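Local coordinates for protein immunoreactive 84kD antigen PG93 (Porphyromonas gingivalis, PDB 5M11) that probably takes part in protein export at the bacterial surface, as an essential cell-surface component of the type IX secretion system that binds calcium and zinc ions, at residues L116-R121 / V153-N158; L169-E174 / A183-S188. All blocks are in the same frame, centred on the assembly; numbering follows the deposited sequence.

Contact 1 of 2, residues L116-R121 / V153-N158; sequences LIVGNR and VAKLDN
V118, whose side chain meets K155, holds its backbone in a pair of bonds to R121: V118 N donates to R121 O at 3.0 Å and R121 N returns a bond to V118 O. They close a type II' turn with G119 at a positive phi, and G119 O is in turn held by the hydroxyl of S71. The contact itself is apolar. From V118, CG2 reaches CB of K155 at 3.7 Å while CG1 rests against K155 CG, two branches slanting over the start of the lysine chain. Two residues earlier, L116 extends with CG opposite its own backbone N (chi1 -178°); its CB touches V153 CG1 at 4.0 Å, and its CD2 lies over the main chain at V153 O and K155 N. The stretches 116-118 and 153-155 run almost parallel, 12° apart, yet their axes stay 8.3 Å from each other, so side chains and not a shared sheet fill the gap. This is how the innermost strands of adjacent blades meet in a beta-propeller, 112-118 and 150-155 each being the first strand of its own four-stranded sheet. Y123, on the strand following the turn, touches V118, V153 and K155. Beyond the apolar start of its side chain, K155 bends (chi2 74°), leading its ammonium group away from V118; NZ makes a weak bond to L156 O at 3.3 Å and a long, weak ion pair with D159.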
loop_
_atom_site.group_PDB
_atom_site.type_symbol
_atom_site.label_atom_id
_atom_site.label_comp_id
_atom_site.label_asym_id
_atom_site.label_seq_id
_atom_site.Cartn_x
_atom_site.Cartn_y
_atom_site.Cartn_z
ATOM N N LEU A 116 -20.858 12.578 13.523
ATOM C CA LEU A 116 -22.174 12.467 14.109
ATOM C C LEU A 116 -23.268 12.529 13.040
ATOM O O LEU A 116 -23.419 13.554 12.388
ATOM C CB LEU A 116 -22.334 13.614 15.127
ATOM C CG LEU A 116 -23.638 13.641 15.900
ATOM C CD1 LEU A 116 -23.665 12.559 16.970
ATOM C CD2 LEU A 116 -23.853 14.992 16.512
ATOM N N ILE A 117 -24.052 11.457 12.878
ATOM C CA ILE A 117 -25.179 11.465 11.916
ATOM C C ILE A 117 -26.514 11.634 12.676
ATOM O O ILE A 117 -26.904 10.756 13.458
ATOM C CB ILE A 117 -25.211 10.219 10.995
ATOM C CG1 ILE A 117 -23.970 10.189 10.077
ATOM C CG2 ILE A 117 -26.535 10.166 10.222
ATOM C CD1 ILE A 117 -23.952 9.159 9.023
ATOM N N VAL A 118 -27.177 12.781 12.472
ATOM C CA VAL A 118 -28.483 13.099 13.071
ATOM C C VAL A 118 -29.463 13.257 11.927
ATOM O O VAL A 118 -29.338 14.205 11.156
ATOM C CB VAL A 118 -28.445 14.359 13.974
ATOM C CG1 VAL A 118 -29.780 14.574 14.659
ATOM C CG2 VAL A 118 -27.317 14.293 14.990
ATOM N N GLY A 119 -30.368 12.305 11.780
ATOM C CA GLY A 119 -31.355 12.313 10.700
ATOM C C GLY A 119 -30.739 12.235 9.316
ATOM O O GLY A 119 -30.155 11.213 8.940
ATOM N N ASN A 120 -30.849 13.325 8.552
ATOM C CA ASN A 120 -30.311 13.347 7.190
ATOM C C ASN A 120 -29.144 14.365 7.083
ATOM O O ASN A 120 -28.773 14.796 5.984
ATOM C CB ASN A 120 -31.432 13.580 6.144
ATOM C CG ASN A 120 -32.187 14.871 6.288
ATOM O OD1 ASN A 120 -31.775 15.800 7.000
ATOM N ND2 ASN A 120 -33.318 14.965 5.603
ATOM N N ARG A 121 -28.527 14.682 8.232
ATOM C CA ARG A 121 -27.347 15.539 8.276
ATOM C C ARG A 121 -26.236 14.796 8.955
ATOM O O ARG A 121 -26.499 14.023 9.870
ATOM C CB ARG A 121 -27.597 16.891 9.016
ATOM C CG ARG A 121 -28.404 17.952 8.267
ATOM C CD ARG A 121 -27.799 18.444 6.960
ATOM N NE ARG A 121 -28.609 19.494 6.326
ATOM C CZ ARG A 121 -29.532 19.293 5.384
ATOM N NH1 ARG A 121 -30.202 20.318 4.875
ATOM N NH2 ARG A 121 -29.796 18.063 4.948
ATOM N N VAL A 153 -18.853 17.262 18.813
ATOM C CA VAL A 153 -20.116 17.873 18.453
ATOM C C VAL A 153 -21.296 17.020 19.017
ATOM O O VAL A 153 -21.178 15.794 19.200
ATOM C CB VAL A 153 -20.238 18.162 16.912
ATOM C CG1 VAL A 153 -20.240 16.894 16.051
ATOM C CG2 VAL A 153 -21.430 19.071 16.582
ATOM N N ALA A 154 -22.405 17.711 19.342
ATOM C CA ALA A 154 -23.612 17.104 19.851
ATOM C C ALA A 154 -24.848 17.921 19.405
ATOM O O ALA A 154 -24.827 19.148 19.379
ATOM C CB ALA A 154 -23.552 16.983 21.361
ATOM N N LYS A 155 -25.910 17.223 19.022
ATOM C CA LYS A 155 -27.121 17.860 18.584
ATOM C C LYS A 155 -28.144 17.724 19.698
ATOM O O LYS A 155 -28.281 16.656 20.298
ATOM C CB LYS A 155 -27.573 17.215 17.252
ATOM C CG LYS A 155 -28.815 17.781 16.602
ATOM C CD LYS A 155 -28.634 19.136 15.948
ATOM C CE LYS A 155 -29.859 19.490 15.129
ATOM N NZ LYS A 155 -31.059 19.742 15.975
ATOM N N LEU A 156 -28.856 18.806 19.968
ATOM C CA LEU A 156 -29.875 18.870 20.999
ATOM C C LEU A 156 -31.286 19.189 20.428
ATOM O O LEU A 156 -31.512 19.284 19.219
ATOM C CB LEU A 156 -29.473 19.962 22.015
ATOM C CG LEU A 156 -28.280 19.686 22.900
ATOM C CD1 LEU A 156 -27.615 20.973 23.293
ATOM C CD2 LEU A 156 -28.704 18.991 24.159
ATOM N N ASP A 157 -32.226 19.372 21.350
ATOM C CA ASP A 157 -33.593 19.791 21.116
ATOM C C ASP A 157 -33.643 21.181 20.485
ATOM O O ASP A 157 -32.728 21.980 20.678
ATOM C CB ASP A 157 -34.328 19.845 22.476
ATOM C CG ASP A 157 -34.769 18.503 23.017
ATOM O OD1 ASP A 157 -35.131 17.624 22.193
ATOM O OD2 ASP A 157 -34.844 18.361 24.273
ATOM N N ASN A 158 -34.743 21.473 19.772
ATOM C CA ASN A 158 -35.048 22.777 19.178
ATOM C C ASN A 158 -33.870 23.336 18.348
ATOM O O ASN A 158 -33.362 24.432 18.624
ATOM C CB ASN A 158 -35.494 23.785 20.272
ATOM C CG ASN A 158 -36.425 23.193 21.315
ATOM O OD1 ASN A 158 -36.069 23.088 22.501
ATOM N ND2 ASN A 158 -37.624 22.761 20.887
#

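Contact 2 of 2, residues L169-E174 / A183-S188; sequences LFIGKE and AWTALS
I171 and T185 bind each other through both of their peptide groups: I171 N donates to T185 O at 2.9 Å and T185 N to I171 O at 2.8 Å. In the second bond the donor lies in the plane of the I171 carbonyl, whereas I171 N stands tilted by 27° from that of T185. Farther along, L187 N points almost straight at L169 O, 2.7 Å away with 171° at the hydrogen. Secondary CA-H...O contacts accompany these bonds, T185 O also receiving F170 CA at 3.4 Å. The bonding alternates along the middle strand: L169 and I171 serve strand 185-187, while the backbones of F170 and G172 bond to M163 and L161 on strand 160-165. Strand 168-173 is thus the third of a four-stranded antiparallel propeller blade and 185-187 its outer edge, the pair forming a hairpin with a long connection. On one face of the sheet I171 CG2 lies beside T185 CB, both side chains pointing the same way, and L187 reaches over to I171 CG2 with CD2 and to L169 CD2 with CD1. L162 backs both L169 and I171. The other face carries F170 and A186; CE1 of the phenyl ring meets A186 CB at 3.7 Å, and the carbonyl carbon of T185 sits at the ring edge. W184, with CG opposite its own carbonyl carbon (chi1 -62°), brings CE3 to 3.5 Å from G172 N and to 3.7 Å from F170 CB. Its indole NE1 gives its hydrogen to L178 O in the connection, and E174, where strand 168-173 has ended, accepts a hydrogen bond from the hydroxyl of Y123 at OE1.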
loop_
_atom_site.group_PDB
_atom_site.type_symbol
_atom_site.label_atom_id
_atom_site.label_comp_id
_atom_site.label_asym_id
_atom_site.label_seq_id
_atom_site.Cartn_x
_atom_site.Cartn_y
_atom_site.Cartn_z
ATOM N N LEU A 169 -17.227 25.248 25.651
ATOM C CA LEU A 169 -18.428 24.654 25.103
ATOM C C LEU A 169 -19.331 25.776 24.536
ATOM O O LEU A 169 -19.636 26.738 25.248
ATOM C CB LEU A 169 -19.145 23.810 26.168
ATOM C CG LEU A 169 -20.319 22.979 25.686
ATOM C CD1 LEU A 169 -19.875 21.933 24.685
ATOM C CD2 LEU A 169 -21.034 22.324 26.848
ATOM N N PHE A 170 -19.716 25.672 23.240
ATOM C CA PHE A 170 -20.601 26.651 22.590
ATOM C C PHE A 170 -21.929 26.026 22.223
ATOM O O PHE A 170 -21.956 24.851 21.864
ATOM C CB PHE A 170 -19.961 27.249 21.325
ATOM C CG PHE A 170 -18.661 27.963 21.565
ATOM C CD1 PHE A 170 -18.643 29.273 22.014
ATOM C CD2 PHE A 170 -17.444 27.314 21.358
ATOM C CE1 PHE A 170 -17.433 29.930 22.242
ATOM C CE2 PHE A 170 -16.236 27.972 21.582
ATOM C CZ PHE A 170 -16.236 29.279 22.010
ATOM N N ILE A 171 -23.029 26.805 22.344
ATOM C CA ILE A 171 -24.382 26.409 21.921
ATOM C C ILE A 171 -24.840 27.377 20.825
ATOM O O ILE A 171 -24.578 28.583 20.916
ATOM C CB ILE A 171 -25.395 26.315 23.076
ATOM C CG1 ILE A 171 -26.702 25.649 22.632
ATOM C CG2 ILE A 171 -25.636 27.659 23.762
ATOM C CD1 ILE A 171 -27.296 24.684 23.691
ATOM N N GLY A 172 -25.471 26.849 19.789
ATOM C CA GLY A 172 -25.958 27.685 18.709
ATOM C C GLY A 172 -27.154 27.077 18.039
ATOM O O GLY A 172 -27.236 25.849 17.966
ATOM N N LYS A 173 -28.085 27.920 17.536
ATOM C CA LYS A 173 -29.281 27.422 16.844
ATOM C C LYS A 173 -29.002 27.335 15.385
ATOM O O LYS A 173 -28.583 28.317 14.770
ATOM C CB LYS A 173 -30.537 28.272 17.110
ATOM C CG LYS A 173 -31.131 27.964 18.478
ATOM C CD LYS A 173 -32.650 27.849 18.470
ATOM C CE LYS A 173 -33.197 27.399 19.814
ATOM N NZ LYS A 173 -32.780 28.271 20.943
ATOM N N GLU A 174 -29.273 26.159 14.809
ATOM C CA GLU A 174 -29.018 25.884 13.398
ATOM C C GLU A 174 -29.737 26.858 12.474
ATOM O O GLU A 174 -29.194 27.192 11.404
ATOM C CB GLU A 174 -29.362 24.456 13.082
ATOM C CG GLU A 174 -28.257 23.556 13.588
ATOM C CD GLU A 174 -27.941 22.403 12.674
ATOM O OE1 GLU A 174 -28.644 21.378 12.794
ATOM O OE2 GLU A 174 -27.046 22.541 11.808
ATOM N N ALA A 183 -23.075 34.299 16.610
ATOM C CA ALA A 183 -24.300 33.492 16.659
ATOM C C ALA A 183 -24.246 32.376 17.711
ATOM O O ALA A 183 -25.291 31.850 18.103
ATOM C CB ALA A 183 -24.585 32.906 15.302
ATOM N N TRP A 184 -23.040 31.996 18.150
ATOM C CA TRP A 184 -22.845 30.980 19.191
ATOM C C TRP A 184 -22.763 31.647 20.564
ATOM O O TRP A 184 -22.299 32.780 20.675
ATOM C CB TRP A 184 -21.569 30.172 18.942
ATOM C CG TRP A 184 -21.552 29.384 17.671
ATOM C CD1 TRP A 184 -21.119 29.809 16.448
ATOM C CD2 TRP A 184 -21.808 27.978 17.539
ATOM N NE1 TRP A 184 -21.166 28.770 15.542
ATOM C CE2 TRP A 184 -21.585 27.637 16.187
ATOM C CE3 TRP A 184 -22.262 26.986 18.422
ATOM C CZ2 TRP A 184 -21.809 26.352 15.698
ATOM C CZ3 TRP A 184 -22.471 25.710 17.938
ATOM C CH2 TRP A 184 -22.252 25.405 16.589
ATOM N N THR A 185 -23.184 30.920 21.608
ATOM C CA THR A 185 -23.150 31.342 23.011
ATOM C C THR A 185 -22.217 30.427 23.789
ATOM O O THR A 185 -22.470 29.208 23.851
ATOM C CB THR A 185 -24.568 31.297 23.627
ATOM O OG1 THR A 185 -25.533 31.806 22.701
ATOM C CG2 THR A 185 -24.657 32.015 24.981
ATOM N N ALA A 186 -21.155 31.003 24.386
ATOM C CA ALA A 186 -20.210 30.247 25.209
ATOM C C ALA A 186 -20.872 29.865 26.544
ATOM O O ALA A 186 -21.481 30.710 27.192
ATOM C CB ALA A 186 -18.944 31.056 25.434
ATOM N N LEU A 187 -20.807 28.581 26.919
ATOM C CA LEU A 187 -21.432 28.016 28.128
ATOM C C LEU A 187 -20.458 27.789 29.296
ATOM O O LEU A 187 -19.515 26.992 29.176
ATOM C CB LEU A 187 -22.083 26.666 27.785
ATOM C CG LEU A 187 -23.306 26.676 26.908
ATOM C CD1 LEU A 187 -23.713 25.237 26.557
ATOM C CD2 LEU A 187 -24.455 27.432 27.578
ATOM N N SER A 188 -20.731 28.441 30.443
ATOM C CA SER A 188 -19.948 28.273 31.672
ATOM C C SER A 188 -20.559 27.160 32.510
ATOM O O SER A 188 -21.638 27.336 33.080
ATOM C CB SER A 188 -19.877 29.571 32.463
ATOM O OG SER A 188 -18.743 30.313 32.047
#

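The two contacts involve opposite margins of one blade: strand 150-155 of contact 1 is its first strand and 185-187 of contact 2 its last, with centres 15 Å apart. Contact 1 joins this blade to the preceding one, and contact 2 completes its outer part. They touch directly as well. L156 CD1 packs against I171 CD1 at 3.7 Å, and K155 CE lies by E174 OE1, the carboxylate oxygen hydrogen-bonded to Y123, whose side chain also touches V118, V153 and K155 of contact 1. Neither contact forms part of a metal site; the side chain of V118 is about 14 Å from a bound zinc ion, although R121 makes a long, weak ion pair with the zinc ligand D134.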